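Local coordinates for intracellular sulfur oxidation protein DsrF (Allochromatium vinosum, PDB 2HY5) that is of unestablished function but could take part in the oxidation of intracellular sulfur, as part of an assembly with DsrE and DsrH, at residues B[50-53]-B[54-57]; B[84-87]-B[88-92]; B[91-94]-B[95-98]; B[120-123]-B[124-127]. One frame throughout, in Å; residues are numbered along the deposited sequence.

Contact 1 of 4, residues B[50-53]-B[54-57]; sequences QLTR and GQDT
Gln-55 reaches back across a loop turn to Thr-52, and its amide nitrogen NE2 donates a nearly straight hydrogen bond (173°) to Thr-52 OG1 at 2.9 Å. The turn belongs to the long connection between strands 38-43 and 79-83 of the parallel sheet. The hydroxyl lies within 4° of the Gln-55 amide plane, and the two side chains meet at about a right angle. Gln-55 CG sits anti to the carbonyl carbon (chi1 -72°), and the chain runs on extended, which carries the amide the whole way back over the turn. The second hydrogen of NE2 serves water 1, an acceptor at 3.1 Å from NE2 that in turn donates to Gln-50 O. Water 2 spans the backbone beside it, donating to Thr-52 O and accepting from Gln-55 N. Gly-54, with positive phi, lies at the bend between Thr-52 and Gln-55.

The next shell fixes both partners. Tyr-17 OH hydrogen-bonds to Gln-55 OE1, so the amide is held at its oxygen end as well. Thr-52 OG1 has its strongest partner in Arg-69 O of the chain of DsrH, where Phe-71 of that chain also packs on the threonine; the turn thus forms part of a subunit interface. Farther back, Gln-50 is held by Tyr-69 and by Lys-14 O of its own chain. Besides accepting from NE2, Thr-52 OG1 also touches the aliphatic part of the glutamine, 3.5 Å from Gln-55 CG.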
# COMPACT_ATOMS: atom_id res chain seq x y z
N GLN B 50 15.84 -6.21 4.68
CA GLN B 50 16.48 -5.83 3.43
C GLN B 50 17.94 -6.30 3.38
O GLN B 50 18.52 -6.45 2.31
CB GLN B 50 16.44 -4.31 3.25
CG GLN B 50 15.06 -3.74 2.99
CD GLN B 50 15.11 -2.25 2.70
OE1 GLN B 50 16.10 -1.74 2.19
NE2 GLN B 50 14.02 -1.55 3.00
N LEU B 51 18.52 -6.53 4.55
CA LEU B 51 19.92 -6.94 4.62
C LEU B 51 20.20 -8.41 4.86
O LEU B 51 21.33 -8.77 5.17
CB LEU B 51 20.65 -6.12 5.70
CG LEU B 51 20.72 -4.61 5.50
CD1 LEU B 51 21.47 -3.98 6.67
CD2 LEU B 51 21.42 -4.29 4.18
N THR B 52 19.20 -9.27 4.71
CA THR B 52 19.43 -10.70 4.92
C THR B 52 20.39 -11.26 3.89
O THR B 52 20.42 -10.82 2.74
CB THR B 52 18.11 -11.52 4.87
OG1 THR B 52 17.50 -11.35 3.59
CG2 THR B 52 17.16 -11.07 5.96
N ARG B 53 21.19 -12.24 4.30
CA ARG B 53 22.15 -12.85 3.41
C ARG B 53 21.54 -14.06 2.71
O ARG B 53 20.55 -14.63 3.18
CB ARG B 53 23.39 -13.28 4.19
CG ARG B 53 23.12 -14.37 5.21
CD ARG B 53 24.22 -14.49 6.26
NE ARG B 53 25.56 -14.66 5.70
CZ ARG B 53 26.37 -13.66 5.35
NH1 ARG B 53 25.98 -12.41 5.50
NH2 ARG B 53 27.57 -13.92 4.85
N GLY B 54 22.11 -14.43 1.57
CA GLY B 54 21.63 -15.59 0.84
C GLY B 54 20.30 -15.52 0.11
O GLY B 54 19.64 -16.54 -0.08
N GLN B 55 19.90 -14.33 -0.30
CA GLN B 55 18.65 -14.18 -1.03
C GLN B 55 18.80 -14.83 -2.41
O GLN B 55 19.81 -14.64 -3.08
CB GLN B 55 18.30 -12.70 -1.17
CG GLN B 55 17.85 -12.04 0.13
CD GLN B 55 17.65 -10.54 -0.02
OE1 GLN B 55 17.59 -10.02 -1.13
NE2 GLN B 55 17.53 -9.85 1.11
N ASP B 56 17.79 -15.60 -2.81
CA ASP B 56 17.77 -16.29 -4.10
C ASP B 56 16.39 -16.07 -4.71
O ASP B 56 15.41 -16.67 -4.28
CB ASP B 56 18.03 -17.79 -3.90
CG ASP B 56 17.97 -18.57 -5.21
OD1 ASP B 56 18.27 -19.78 -5.18
OD2 ASP B 56 17.62 -17.98 -6.25
N THR B 57 16.33 -15.23 -5.74
CA THR B 57 15.06 -14.87 -6.37
C THR B 57 14.64 -15.60 -7.65
O THR B 57 13.66 -15.21 -8.27
CB THR B 57 15.04 -13.38 -6.69
OG1 THR B 57 16.06 -13.10 -7.66
CG2 THR B 57 15.31 -12.56 -5.43
O HOH W 1 16.72 -6.99 0.09
O HOH W 2 21.31 -11.66 0.08

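Contact 2 of 4, residues B[84-87]-B[88-92]; sequences RDSL and EARGL
A Schellman motif ends helix 84-89, with Leu-87 O as its central acceptor: Leu-92 N closes on this oxygen at 2.8 Å, and Gly-91 N bonds to Glu-88 O. Gly-91 is the C-prime residue, with a positive phi of 61° that turns the chain out of the helix. Leu-87 O also accepts from Arg-90 N, and the two donors reach it from opposite faces of its carbonyl plane.

Before the cap, Glu-88 N and Ala-89 N make ordinary helical bonds to Arg-84 O and Asp-85 O. Arg-90 then folds its side chain back along the last turn. Its chain is extended from CG to NE, passing Ser-86 O closely, and NH1 donates to that oxygen at 2.9 Å from the edge of the guanidinium, 11° out of its plane. NE forms a salt bridge with Asp-46, so the group is gripped from more than one side.

This helix follows strand 79-83 of the parallel sheet, and Leu-87 leans on Val-117 of the neighbouring strand 115-118. Beyond the cap Leu-92 turns back toward the helix, meeting Leu-87 at about a right angle, with Leu-87 CD2 4.0 Å from Leu-92 CB. Asp-85 OD1 makes a salt bridge with Lys-22 of a DsrH chain, while water 3 donates to Asp-85 O at 2.8 Å and only weakly to Glu-88 OE1.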
# COMPACT_ATOMS: atom_id res chain seq x y z
N ARG B 84 18.72 -2.94 16.77
CA ARG B 84 18.84 -4.23 17.45
C ARG B 84 17.50 -4.83 17.90
O ARG B 84 17.32 -6.04 17.86
CB ARG B 84 19.80 -4.13 18.65
CG ARG B 84 19.22 -3.51 19.91
CD ARG B 84 20.32 -3.29 20.94
NE ARG B 84 20.98 -4.52 21.36
CZ ARG B 84 20.52 -5.33 22.31
NH1 ARG B 84 19.41 -5.04 22.96
NH2 ARG B 84 21.19 -6.44 22.62
N ASP B 85 16.57 -3.98 18.31
CA ASP B 85 15.27 -4.48 18.76
C ASP B 85 14.51 -5.13 17.61
O ASP B 85 13.83 -6.14 17.80
CB ASP B 85 14.46 -3.35 19.37
CG ASP B 85 15.05 -2.86 20.68
OD1 ASP B 85 14.62 -1.79 21.18
OD2 ASP B 85 15.94 -3.55 21.22
N SER B 86 14.63 -4.55 16.42
CA SER B 86 13.96 -5.08 15.23
C SER B 86 14.52 -6.46 14.88
O SER B 86 13.76 -7.36 14.51
CB SER B 86 14.15 -4.13 14.06
OG SER B 86 13.54 -2.88 14.33
N LEU B 87 15.83 -6.62 15.01
CA LEU B 87 16.46 -7.91 14.72
C LEU B 87 15.94 -8.97 15.68
O LEU B 87 15.58 -10.06 15.26
CB LEU B 87 17.98 -7.80 14.86
CG LEU B 87 18.76 -7.03 13.80
CD1 LEU B 87 20.24 -7.05 14.14
CD2 LEU B 87 18.53 -7.67 12.43
N GLU B 88 15.91 -8.64 16.97
CA GLU B 88 15.45 -9.57 17.99
C GLU B 88 14.00 -9.99 17.78
O GLU B 88 13.65 -11.17 17.90
CB GLU B 88 15.60 -8.96 19.38
CG GLU B 88 15.08 -9.84 20.51
CD GLU B 88 15.12 -9.15 21.86
OE1 GLU B 88 14.47 -8.09 22.01
OE2 GLU B 88 15.80 -9.66 22.77
N ALA B 89 13.14 -9.01 17.49
CA ALA B 89 11.73 -9.29 17.28
C ALA B 89 11.54 -10.27 16.13
O ALA B 89 10.53 -10.97 16.04
CB ALA B 89 10.98 -7.99 17.00
N ARG B 90 12.53 -10.34 15.25
CA ARG B 90 12.45 -11.22 14.09
C ARG B 90 13.35 -12.45 14.22
O ARG B 90 13.54 -13.20 13.26
CB ARG B 90 12.78 -10.40 12.84
CG ARG B 90 11.76 -9.29 12.64
CD ARG B 90 12.14 -8.25 11.60
NE ARG B 90 11.05 -7.30 11.40
CZ ARG B 90 10.63 -6.42 12.31
NH1 ARG B 90 11.23 -6.36 13.50
NH2 ARG B 90 9.61 -5.62 12.04
N GLY B 91 13.87 -12.67 15.43
CA GLY B 91 14.73 -13.81 15.67
C GLY B 91 15.98 -13.81 14.83
O GLY B 91 16.52 -14.86 14.49
N LEU B 92 16.47 -12.62 14.50
CA LEU B 92 17.67 -12.50 13.69
C LEU B 92 18.83 -11.96 14.51
O LEU B 92 18.64 -11.34 15.55
CB LEU B 92 17.43 -11.55 12.51
CG LEU B 92 16.31 -11.89 11.52
CD1 LEU B 92 16.22 -10.78 10.50
CD2 LEU B 92 16.60 -13.22 10.84
O HOH W 3 12.27 -6.49 20.07

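Contact 3 of 4, residues B[91-94]-B[95-98]; sequences GLTQ and DDLV
Thr-93 and Asp-96 bond to each other in both directions: Asp-96 OD1 accepts from Thr-93 N at 2.9 Å, and Thr-93 O accepts from Asp-96 N, also at 2.9 Å. The carboxylate oxygen uses its anti lone pair, the one turned away from OD2, while OD2 forms a salt bridge with Arg-75 of the chain of DsrH. Asp-96 CG stands beside its own backbone N (chi1 -69°), and this sends the carboxylate back over the start of the turn. OD1 then rests 3.4 Å from Leu-92 CA, while Leu-92 CD2 lies against the carboxylate, 3.9 Å from Asp-96 CG.

The hydroxyl of Thr-93 works on the next residue but one. With chi1 at 70°, OG1 lies between the backbone N and the carbonyl carbon, and from there it takes the N-H of Asp-95 at 3.2 Å, with a bent angle of 135°. It also touches Asp-95 CB.

One residue later Leu-97 N donates to Gln-94 O at 3.1 Å, from above the carbonyl plane. Water 5 donates to the same oxygen and to Leu-97 O, bridging the end of the turn. Gln-94 NE2 donates to Val-115 O, its strongest partner, and also to water 4, which in turn bonds to Val-98 O. Leu-97 packs inward on Leu-87 of helix 84-89.

Asp-96 OD1 on Thr-93 N is one half of a capping box, while Thr-93 OG1 on Asp-95 N closes an ST turn, so the start of this short 3-10 turn, between helix 84-89 and strand 102-103, is only like a capping box.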
# COMPACT_ATOMS: atom_id res chain seq x y z
N GLY B 91 13.87 -12.67 15.43
CA GLY B 91 14.73 -13.81 15.67
C GLY B 91 15.98 -13.81 14.83
O GLY B 91 16.52 -14.86 14.49
N LEU B 92 16.47 -12.62 14.50
CA LEU B 92 17.67 -12.50 13.69
C LEU B 92 18.83 -11.96 14.51
O LEU B 92 18.64 -11.34 15.55
CB LEU B 92 17.43 -11.55 12.51
CG LEU B 92 16.31 -11.89 11.52
CD1 LEU B 92 16.22 -10.78 10.50
CD2 LEU B 92 16.60 -13.22 10.84
N THR B 93 20.04 -12.23 14.04
CA THR B 93 21.25 -11.75 14.70
C THR B 93 22.07 -11.13 13.58
O THR B 93 21.73 -11.28 12.40
CB THR B 93 22.05 -12.89 15.35
OG1 THR B 93 22.64 -13.71 14.33
CG2 THR B 93 21.14 -13.75 16.21
N GLN B 94 23.14 -10.43 13.92
CA GLN B 94 23.94 -9.81 12.87
C GLN B 94 24.49 -10.86 11.92
O GLN B 94 24.83 -10.56 10.77
CB GLN B 94 25.08 -8.98 13.47
CG GLN B 94 26.00 -8.37 12.41
CD GLN B 94 26.54 -7.00 12.79
OE1 GLN B 94 26.96 -6.77 13.92
NE2 GLN B 94 26.53 -6.08 11.83
N ASP B 95 24.57 -12.11 12.38
CA ASP B 95 25.07 -13.20 11.54
C ASP B 95 24.14 -13.50 10.37
O ASP B 95 24.54 -14.17 9.41
CB ASP B 95 25.27 -14.47 12.38
CG ASP B 95 26.57 -14.45 13.17
OD1 ASP B 95 26.79 -13.49 13.94
OD2 ASP B 95 27.37 -15.39 13.02
N ASP B 96 22.90 -13.02 10.44
CA ASP B 96 21.93 -13.25 9.38
C ASP B 96 21.98 -12.17 8.30
O ASP B 96 21.32 -12.27 7.27
CB ASP B 96 20.51 -13.28 9.95
CG ASP B 96 20.25 -14.50 10.80
OD1 ASP B 96 20.01 -14.33 12.02
OD2 ASP B 96 20.27 -15.62 10.25
N LEU B 97 22.77 -11.13 8.55
CA LEU B 97 22.87 -10.01 7.62
C LEU B 97 24.13 -10.05 6.78
O LEU B 97 25.13 -10.67 7.14
CB LEU B 97 22.81 -8.70 8.40
CG LEU B 97 21.67 -8.62 9.41
CD1 LEU B 97 21.77 -7.32 10.19
CD2 LEU B 97 20.33 -8.72 8.70
N VAL B 98 24.08 -9.36 5.64
CA VAL B 98 25.22 -9.30 4.75
C VAL B 98 26.24 -8.33 5.33
O VAL B 98 25.91 -7.47 6.16
CB VAL B 98 24.82 -8.78 3.35
CG1 VAL B 98 23.80 -9.71 2.71
CG2 VAL B 98 24.28 -7.36 3.45
O HOH W 4 26.59 -7.32 8.97
O HOH W 5 26.94 -10.07 9.22

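Contact 4 of 4, residues B[120-123]-B[124-127]; sequences SARV and SELM
Arg-122 meets Glu-125 and Leu-126 on the next turn of helix 120-129, and Val-123 beside it meets Met-127. With CG opposite the backbone N (chi1 177°) and a bend at chi2, Arg-122 brings its guanidinium alongside that next turn. There NH1 meets Glu-125 OE2 at 3.2 Å, a salt bridge whose hydrogen bond is weak. The guanidinium and carboxylate planes stand 82° apart, so the pair makes a single-point contact and not a two-pronged one. Leu-126 CD2 lies over one face of the same guanidinium, 3.8 Å above its plane and offset toward the rim; the leucine lies over the face while the glutamate meets the edge.

Val-123 and Met-127, one turn on, lie side by side and point the same way. Val-123 CG1 touches Met-127 CE at 4.1 Å, and Met-127 CG sits 3.2 Å from Val-123 O, packed against the backbone. Their backbones are joined by the helical bond from Met-127 N to Val-123 O, just as Leu-126 N reaches Arg-122 O.

Ser-124 follows suit with its N-H on Ser-120 O at 3.0 Å. Its OG lies 3.3 Å from that same Ser-120 O, but its strongest partner is Phe-23 O of the chain of DsrH.

In the fold, Leu-126 packs on Tyr-81 of strand 79-83, Ile-118 of strand 115-118 and Met-9 of strand 7-12, with Met-127 also on Met-9, while Val-123 leans on Ile-118 and Asp-83; the helix packs on the parallel sheet, and DsrH also touches Val-123, Ser-124 and Met-127.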
# COMPACT_ATOMS: atom_id res chain seq x y z
N SER B 120 17.91 1.34 20.68
CA SER B 120 16.85 2.32 20.44
C SER B 120 17.21 3.77 20.75
O SER B 120 16.80 4.68 20.02
CB SER B 120 15.60 1.93 21.23
OG SER B 120 15.86 1.86 22.62
N ALA B 121 17.98 4.00 21.81
CA ALA B 121 18.38 5.35 22.18
C ALA B 121 19.29 5.96 21.11
O ALA B 121 19.18 7.13 20.78
CB ALA B 121 19.09 5.34 23.53
N ARG B 122 20.19 5.14 20.57
CA ARG B 122 21.11 5.60 19.53
C ARG B 122 20.32 5.93 18.27
O ARG B 122 20.64 6.90 17.56
CB ARG B 122 22.15 4.52 19.25
CG ARG B 122 23.14 4.85 18.14
CD ARG B 122 23.95 6.10 18.43
NE ARG B 122 24.95 6.34 17.39
CZ ARG B 122 25.60 7.48 17.21
NH1 ARG B 122 25.36 8.52 18.00
NH2 ARG B 122 26.48 7.60 16.22
N VAL B 123 19.31 5.13 17.97
CA VAL B 123 18.47 5.36 16.80
C VAL B 123 17.81 6.73 16.92
O VAL B 123 17.85 7.55 16.00
CB VAL B 123 17.36 4.29 16.67
CG1 VAL B 123 16.38 4.66 15.56
CG2 VAL B 123 17.98 2.94 16.38
N SER B 124 17.22 6.99 18.09
CA SER B 124 16.55 8.26 18.33
C SER B 124 17.54 9.41 18.18
O SER B 124 17.20 10.47 17.67
CB SER B 124 15.94 8.29 19.74
OG SER B 124 14.90 7.33 19.87
N GLU B 125 18.77 9.18 18.63
CA GLU B 125 19.81 10.20 18.55
C GLU B 125 20.14 10.51 17.10
O GLU B 125 20.27 11.68 16.72
CB GLU B 125 21.07 9.72 19.28
CG GLU B 125 22.17 10.78 19.36
CD GLU B 125 23.40 10.29 20.12
OE1 GLU B 125 24.33 11.11 20.32
OE2 GLU B 125 23.45 9.11 20.51
N LEU B 126 20.30 9.47 16.30
CA LEU B 126 20.61 9.65 14.88
C LEU B 126 19.49 10.43 14.20
O LEU B 126 19.74 11.29 13.36
CB LEU B 126 20.80 8.29 14.21
CG LEU B 126 22.05 7.52 14.64
CD1 LEU B 126 21.98 6.09 14.14
CD2 LEU B 126 23.30 8.23 14.12
N MET B 127 18.25 10.14 14.58
CA MET B 127 17.11 10.84 14.00
C MET B 127 17.20 12.34 14.34
O MET B 127 17.01 13.19 13.48
CB MET B 127 15.79 10.25 14.52
CG MET B 127 15.59 8.78 14.15
SD MET B 127 14.08 8.03 14.81
CE MET B 127 13.69 6.87 13.49

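From the N terminus, contact 1 comes first, in the long connection after strand 38-43. Contacts 2 and 3 follow strand 79-83 and run into each other, sharing Gly-91 and Leu-92: the helix end passes directly into the 3-10 turn. Contact 4 comes last, on the helix after strand 115-118. None of the four nests in or crosses another. Contact 3 lies beside contact 1, where Leu-51 O and Val-98 N, and Arg-53 N and Asp-96 O, probably form hydrogen bonds joining the two loops. Contact 2 touches contact 4 through Asp-85 and Ser-120, so helices 84-89 and 120-129 are neighbours, whereas contacts 1 and 4 stand about 26 Å apart between centres.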